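Local coordinates for nuclear import protein MOG1 (Saccharomyces cerevisiae, PDB 1JHS), which binds the Ran GTPase Gsp1 and takes part in nuclear protein import and poly(A)+ mRNA export, at residues E63-S68 with W74-E79; G101-G106 with E174-F179. The protein carries 1 engineered substitution. One frame throughout, in Å; residues are numbered along the deposited sequence.

Contact 1: residues E63-S68 with W74-E79; sequences ETVDKS and WQFHVE
Val65 and Phe76 are where the two backbones come nearest, with CA atoms 7.9 Å apart. Residues 63-68 leave strand 56-63 at Glu63 and form the loop that leads to helix 70-83. Residues 74-79 are helical. Asp66 is the centre of an inverse gamma turn, closed by Lys67 N bonding to Val65 O at 2.7 Å. No hydrogen bond joins the segments; side chains make the contact. Val65 CG2 sits over one face of the Phe76 ring, 3.4 Å from its centroid and 12° off the normal, a CH-pi contact. With Phe76 CG anti to the backbone N (chi1 174°), the ring reaches out from the helix to meet this methyl. The other methyl, Val65 CG1, approaches His77 NE2 obliquely at 3.6 Å. Lys67 lies at the margin, its CE 4.4 Å from Phe76 CD1. Replacing Phe76 with alanine would probably open a gap beside Val65 and rob its CG2 of the ring face it rests on. Asp139 OD2 accepts hydrogen bonds from both Val65 N and His77 NE2, so one carboxylate oxygen is shared by loop and helix. The contact lies at the surface, where the loop after strand 56-63 leans on helix 70-83. His77 packs down on Leu130 and Val141 of the sheet strands 124-133 and 138-147, while Arg132 hydrogen-bonds to Lys67 O.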
loop_
_atom_site.group_PDB
_atom_site.type_symbol
_atom_site.label_atom_id
_atom_site.label_comp_id
_atom_site.label_asym_id
_atom_site.label_seq_id
_atom_site.Cartn_x
_atom_site.Cartn_y
_atom_site.Cartn_z
ATOM N N GLU A 63 -13.639 4.902 7.208
ATOM C CA GLU A 63 -14.867 5.628 6.891
ATOM C C GLU A 63 -14.567 6.516 5.689
ATOM O O GLU A 63 -13.431 6.967 5.510
ATOM C CB GLU A 63 -15.259 6.529 8.043
ATOM C CG GLU A 63 -15.496 5.839 9.338
ATOM C CD GLU A 63 -15.771 6.871 10.415
ATOM O OE1 GLU A 63 -16.326 7.941 10.037
ATOM O OE2 GLU A 63 -15.438 6.628 11.607
ATOM N N THR A 64 -15.576 6.774 4.865
ATOM C CA THR A 64 -15.384 7.630 3.705
ATOM C C THR A 64 -15.005 9.049 4.141
ATOM O O THR A 64 -15.613 9.596 5.050
ATOM C CB THR A 64 -16.679 7.757 2.862
ATOM O OG1 THR A 64 -17.103 6.459 2.420
ATOM C CG2 THR A 64 -16.429 8.642 1.634
ATOM N N VAL A 65 -14.007 9.649 3.502
ATOM C CA VAL A 65 -13.672 11.013 3.857
ATOM C C VAL A 65 -14.550 11.951 3.010
ATOM O O VAL A 65 -14.850 11.676 1.839
ATOM C CB VAL A 65 -12.164 11.323 3.649
ATOM C CG1 VAL A 65 -11.776 11.175 2.193
ATOM C CG2 VAL A 65 -11.872 12.714 4.154
ATOM N N ASP A 66 -14.974 13.055 3.622
ATOM C CA ASP A 66 -15.839 14.026 2.961
ATOM C C ASP A 66 -15.169 14.864 1.881
ATOM O O ASP A 66 -15.153 16.091 1.961
ATOM C CB ASP A 66 -16.478 14.943 4.006
ATOM C CG ASP A 66 -17.534 15.866 3.407
ATOM O OD1 ASP A 66 -18.326 15.396 2.553
ATOM O OD2 ASP A 66 -17.572 17.059 3.792
ATOM N N LYS A 67 -14.606 14.198 0.876
ATOM C CA LYS A 67 -13.962 14.870 -0.256
ATOM C C LYS A 67 -14.508 14.139 -1.478
ATOM O O LYS A 67 -14.323 12.924 -1.597
ATOM C CB LYS A 67 -12.444 14.690 -0.226
ATOM C CG LYS A 67 -11.733 15.193 1.020
ATOM C CD LYS A 67 -11.355 16.655 0.919
ATOM C CE LYS A 67 -10.504 17.065 2.137
ATOM N NZ LYS A 67 -9.834 18.375 1.926
ATOM N N SER A 68 -15.174 14.870 -2.378
ATOM C CA SER A 68 -15.763 14.288 -3.596
ATOM C C SER A 68 -14.786 13.819 -4.660
ATOM O O SER A 68 -14.999 12.773 -5.299
ATOM C CB SER A 68 -16.704 15.295 -4.265
ATOM O OG SER A 68 -17.872 15.471 -3.493
ATOM N N TRP A 74 -7.730 10.582 -2.041
ATOM C CA TRP A 74 -6.524 9.765 -1.937
ATOM C C TRP A 74 -5.440 10.552 -1.201
ATOM O O TRP A 74 -4.800 10.032 -0.271
ATOM C CB TRP A 74 -6.062 9.355 -3.340
ATOM C CG TRP A 74 -4.768 8.592 -3.380
ATOM C CD1 TRP A 74 -4.597 7.235 -3.210
ATOM C CD2 TRP A 74 -3.476 9.133 -3.656
ATOM N NE1 TRP A 74 -3.263 6.904 -3.383
ATOM C CE2 TRP A 74 -2.558 8.051 -3.658
ATOM C CE3 TRP A 74 -2.996 10.437 -3.909
ATOM C CZ2 TRP A 74 -1.181 8.231 -3.895
ATOM C CZ3 TRP A 74 -1.620 10.610 -4.144
ATOM C CH2 TRP A 74 -0.737 9.510 -4.137
ATOM N N GLN A 75 -5.236 11.809 -1.587
ATOM C CA GLN A 75 -4.213 12.627 -0.916
ATOM C C GLN A 75 -4.476 12.732 0.575
ATOM O O GLN A 75 -3.555 12.725 1.385
ATOM C CB GLN A 75 -4.168 14.035 -1.536
ATOM C CG GLN A 75 -3.729 14.024 -3.007
ATOM C CD GLN A 75 -3.749 15.426 -3.630
ATOM O OE1 GLN A 75 -4.785 16.105 -3.636
ATOM N NE2 GLN A 75 -2.616 15.861 -4.138
ATOM N N PHE A 76 -5.752 12.843 0.936
ATOM C CA PHE A 76 -6.149 12.940 2.326
ATOM C C PHE A 76 -5.723 11.678 3.075
ATOM O O PHE A 76 -5.177 11.754 4.184
ATOM C CB PHE A 76 -7.677 13.091 2.418
ATOM C CG PHE A 76 -8.211 13.048 3.833
ATOM C CD1 PHE A 76 -8.316 14.203 4.589
ATOM C CD2 PHE A 76 -8.563 11.828 4.418
ATOM C CE1 PHE A 76 -8.758 14.150 5.915
ATOM C CE2 PHE A 76 -9.007 11.766 5.748
ATOM C CZ PHE A 76 -9.103 12.926 6.493
ATOM N N HIS A 77 -5.982 10.509 2.468
ATOM C CA HIS A 77 -5.633 9.257 3.114
ATOM C C HIS A 77 -4.146 9.029 3.164
ATOM O O HIS A 77 -3.651 8.391 4.098
ATOM C CB HIS A 77 -6.328 8.085 2.428
ATOM C CG HIS A 77 -7.792 8.021 2.725
ATOM N ND1 HIS A 77 -8.280 7.775 3.991
ATOM C CD2 HIS A 77 -8.874 8.207 1.934
ATOM C CE1 HIS A 77 -9.602 7.814 3.967
ATOM N NE2 HIS A 77 -9.989 8.075 2.730
ATOM N N VAL A 78 -3.439 9.533 2.160
ATOM C CA VAL A 78 -1.973 9.419 2.154
ATOM C C VAL A 78 -1.419 10.247 3.327
ATOM O O VAL A 78 -0.523 9.790 4.064
ATOM C CB VAL A 78 -1.355 9.964 0.816
ATOM C CG1 VAL A 78 0.188 10.032 0.947
ATOM C CG2 VAL A 78 -1.685 9.017 -0.345
ATOM N N GLU A 79 -1.944 11.467 3.483
ATOM C CA GLU A 79 -1.488 12.367 4.554
ATOM C C GLU A 79 -1.637 11.689 5.917
ATOM O O GLU A 79 -0.719 11.736 6.749
ATOM C CB GLU A 79 -2.279 13.687 4.516
ATOM C CG GLU A 79 -1.875 14.724 5.580
ATOM C CD GLU A 79 -0.445 15.246 5.430
ATOM O OE1 GLU A 79 0.102 15.235 4.308
ATOM O OE2 GLU A 79 0.140 15.690 6.444
#

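Contact 2: residues G101-G106 with E174-F179; sequences GTKFTG and EMVRKF
Lys103 and Thr105 of one strand both reach toward Val176 of a helix, and each takes one of its methyls. The two CA atoms nearest across the contact, those of Lys103 and Val176, are 7.5 Å apart. Lys103 CG lies anti to the carbonyl carbon (chi1 -59°). From there the chain runs out extended, and it and the valine side chain pass each other in opposite directions. Its methylenes lie alongside Val176 CG1, which comes within 3.6 Å of Lys103 CD and 3.9 Å of Lys103 CB. The ammonium end goes further and meets the helix backbone. Lys103 NZ makes a weak hydrogen bond of 3.4 Å to Val176 O. This carbonyl belongs to the last turn of the helix and also takes a weak bond from Phe179 N. A positive charge near the C-terminal end of a helix is likely to be favourable there.

The second methyl of Val176, CG2, turns to the threonine. Thr105 CG2 and Val176 CG2 meet at 3.8 Å, the two side chains crossing at a slant. In Thr105 the hydroxyl stands between the backbone N and the carbonyl carbon (chi1 60°). This lets the methyl face the valine while OG1 hydrogen-bonds to Tyr169 OH and Gln173 NE2 of the same helix. The threonine is thus held by polar and apolar contacts at once, and its buried hydroxyl is satisfied. Val176 also packs on Ala129 of strand 124-133.

At the start of the strand, Thr102 and Lys103 form a classic beta bulge against strand 87-99. Overall this is helix-on-sheet packing: helix 163-178 lies across one face of the large antiparallel sheet, as expected for the alpha/beta/alpha sandwich of the Mog1 fold.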
loop_
_atom_site.group_PDB
_atom_site.type_symbol
_atom_site.label_atom_id
_atom_site.label_comp_id
_atom_site.label_asym_id
_atom_site.label_seq_id
_atom_site.Cartn_x
_atom_site.Cartn_y
_atom_site.Cartn_z
ATOM N N GLY A 101 -13.784 7.909 -10.383
ATOM C CA GLY A 101 -14.664 7.927 -9.238
ATOM C C GLY A 101 -14.349 6.980 -8.100
ATOM O O GLY A 101 -14.635 7.317 -6.955
ATOM N N THR A 102 -13.710 5.835 -8.354
ATOM C CA THR A 102 -13.506 4.924 -7.242
ATOM C C THR A 102 -12.134 4.334 -6.946
ATOM O O THR A 102 -11.914 3.894 -5.826
ATOM C CB THR A 102 -14.467 3.745 -7.332
ATOM O OG1 THR A 102 -14.173 3.001 -8.518
ATOM C CG2 THR A 102 -15.929 4.227 -7.367
ATOM N N LYS A 103 -11.221 4.326 -7.913
ATOM C CA LYS A 103 -9.926 3.684 -7.671
ATOM C C LYS A 103 -8.746 4.524 -8.104
ATOM O O LYS A 103 -8.641 4.896 -9.270
ATOM C CB LYS A 103 -9.869 2.334 -8.383
ATOM C CG LYS A 103 -10.951 1.360 -7.943
ATOM C CD LYS A 103 -10.932 0.068 -8.762
ATOM C CE LYS A 103 -11.875 -0.962 -8.142
ATOM N NZ LYS A 103 -11.786 -2.280 -8.872
ATOM N N PHE A 104 -7.855 4.789 -7.145
ATOM C CA PHE A 104 -6.675 5.610 -7.392
ATOM C C PHE A 104 -5.459 4.945 -6.762
ATOM O O PHE A 104 -5.558 4.395 -5.661
ATOM C CB PHE A 104 -6.896 7.001 -6.777
ATOM C CG PHE A 104 -5.966 8.043 -7.317
ATOM C CD1 PHE A 104 -6.336 8.818 -8.406
ATOM C CD2 PHE A 104 -4.693 8.209 -6.761
ATOM C CE1 PHE A 104 -5.451 9.764 -8.959
ATOM C CE2 PHE A 104 -3.802 9.150 -7.295
ATOM C CZ PHE A 104 -4.187 9.927 -8.401
ATOM N N THR A 105 -4.318 4.994 -7.459
ATOM C CA THR A 105 -3.080 4.399 -6.959
ATOM C C THR A 105 -1.869 5.336 -7.141
ATOM O O THR A 105 -1.856 6.178 -8.036
ATOM C CB THR A 105 -2.746 3.075 -7.713
ATOM O OG1 THR A 105 -2.588 3.341 -9.120
ATOM C CG2 THR A 105 -3.862 2.068 -7.541
ATOM N N GLY A 106 -0.854 5.160 -6.293
ATOM C CA GLY A 106 0.353 5.957 -6.419
ATOM C C GLY A 106 1.455 5.432 -5.503
ATOM O O GLY A 106 1.197 4.571 -4.651
ATOM N N GLU A 174 -2.350 -4.530 -9.234
ATOM C CA GLU A 174 -3.002 -5.848 -9.364
ATOM C C GLU A 174 -3.951 -6.099 -8.185
ATOM O O GLU A 174 -5.015 -6.688 -8.364
ATOM C CB GLU A 174 -1.972 -6.978 -9.460
ATOM C CG GLU A 174 -1.089 -6.893 -10.726
ATOM C CD GLU A 174 -0.305 -8.171 -11.000
ATOM O OE1 GLU A 174 0.580 -8.140 -11.887
ATOM O OE2 GLU A 174 -0.574 -9.215 -10.347
ATOM N N MET A 175 -3.565 -5.665 -6.982
ATOM C CA MET A 175 -4.431 -5.822 -5.817
ATOM C C MET A 175 -5.722 -5.038 -6.018
ATOM O O MET A 175 -6.819 -5.496 -5.645
ATOM C CB MET A 175 -3.727 -5.318 -4.553
ATOM C CG MET A 175 -2.526 -6.190 -4.142
ATOM S SD MET A 175 -1.940 -5.689 -2.511
ATOM C CE MET A 175 -3.283 -6.317 -1.442
ATOM N N VAL A 176 -5.601 -3.863 -6.623
ATOM C CA VAL A 176 -6.779 -3.035 -6.869
ATOM C C VAL A 176 -7.672 -3.656 -7.931
ATOM O O VAL A 176 -8.897 -3.720 -7.766
ATOM C CB VAL A 176 -6.354 -1.622 -7.311
ATOM C CG1 VAL A 176 -7.562 -0.827 -7.867
ATOM C CG2 VAL A 176 -5.728 -0.900 -6.118
ATOM N N ARG A 177 -7.061 -4.116 -9.021
ATOM C CA ARG A 177 -7.847 -4.727 -10.093
ATOM C C ARG A 177 -8.504 -6.026 -9.670
ATOM O O ARG A 177 -9.594 -6.338 -10.147
ATOM C CB ARG A 177 -6.978 -4.954 -11.328
ATOM C CG ARG A 177 -6.749 -3.634 -12.064
ATOM C CD ARG A 177 -6.276 -3.872 -13.447
ATOM N NE ARG A 177 -6.525 -2.721 -14.313
ATOM C CZ ARG A 177 -6.106 -1.505 -14.056
ATOM N NH1 ARG A 177 -5.431 -1.303 -12.938
ATOM N NH2 ARG A 177 -6.294 -0.517 -14.936
ATOM N N LYS A 178 -7.855 -6.759 -8.769
ATOM C CA LYS A 178 -8.374 -8.045 -8.274
ATOM C C LYS A 178 -9.274 -7.944 -7.040
ATOM O O LYS A 178 -9.861 -8.951 -6.600
ATOM C CB LYS A 178 -7.207 -8.971 -7.929
ATOM C CG LYS A 178 -6.481 -9.539 -9.135
ATOM C CD LYS A 178 -7.249 -10.720 -9.699
ATOM C CE LYS A 178 -6.411 -11.451 -10.727
ATOM N NZ LYS A 178 -7.022 -12.787 -11.035
ATOM N N PHE A 179 -9.387 -6.740 -6.494
ATOM C CA PHE A 179 -10.172 -6.488 -5.291
ATOM C C PHE A 179 -11.662 -6.764 -5.508
ATOM O O PHE A 179 -12.281 -6.195 -6.405
ATOM C CB PHE A 179 -9.970 -5.030 -4.849
ATOM C CG PHE A 179 -10.579 -4.711 -3.505
ATOM C CD1 PHE A 179 -9.858 -4.923 -2.328
ATOM C CD2 PHE A 179 -11.883 -4.250 -3.421
ATOM C CE1 PHE A 179 -10.450 -4.672 -1.059
ATOM C CE2 PHE A 179 -12.486 -4.002 -2.160
ATOM C CZ PHE A 179 -11.761 -4.216 -0.991
#

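Overall arrangement
From the N terminus, the chain first builds strands up to 56-63. Contact 1 then closes a short loop, folding residues 63-68 back on the helix that follows at once. Contact 2 opens only later, on strand 103-113, and closes after 67 intervening residues, on helix 163-178. The two are in series, neither nested nor crossed. Their centres lie about 15 Å apart. They serve opposite faces of the seven-stranded sheet, and strand 103-113 links them. Phe104 points away from helix 163-178 and packs against Trp74 of helix 70-83, with Trp74 CG 3.4 Å from Phe104 CD2. The strand is therefore covered by a helix on each face.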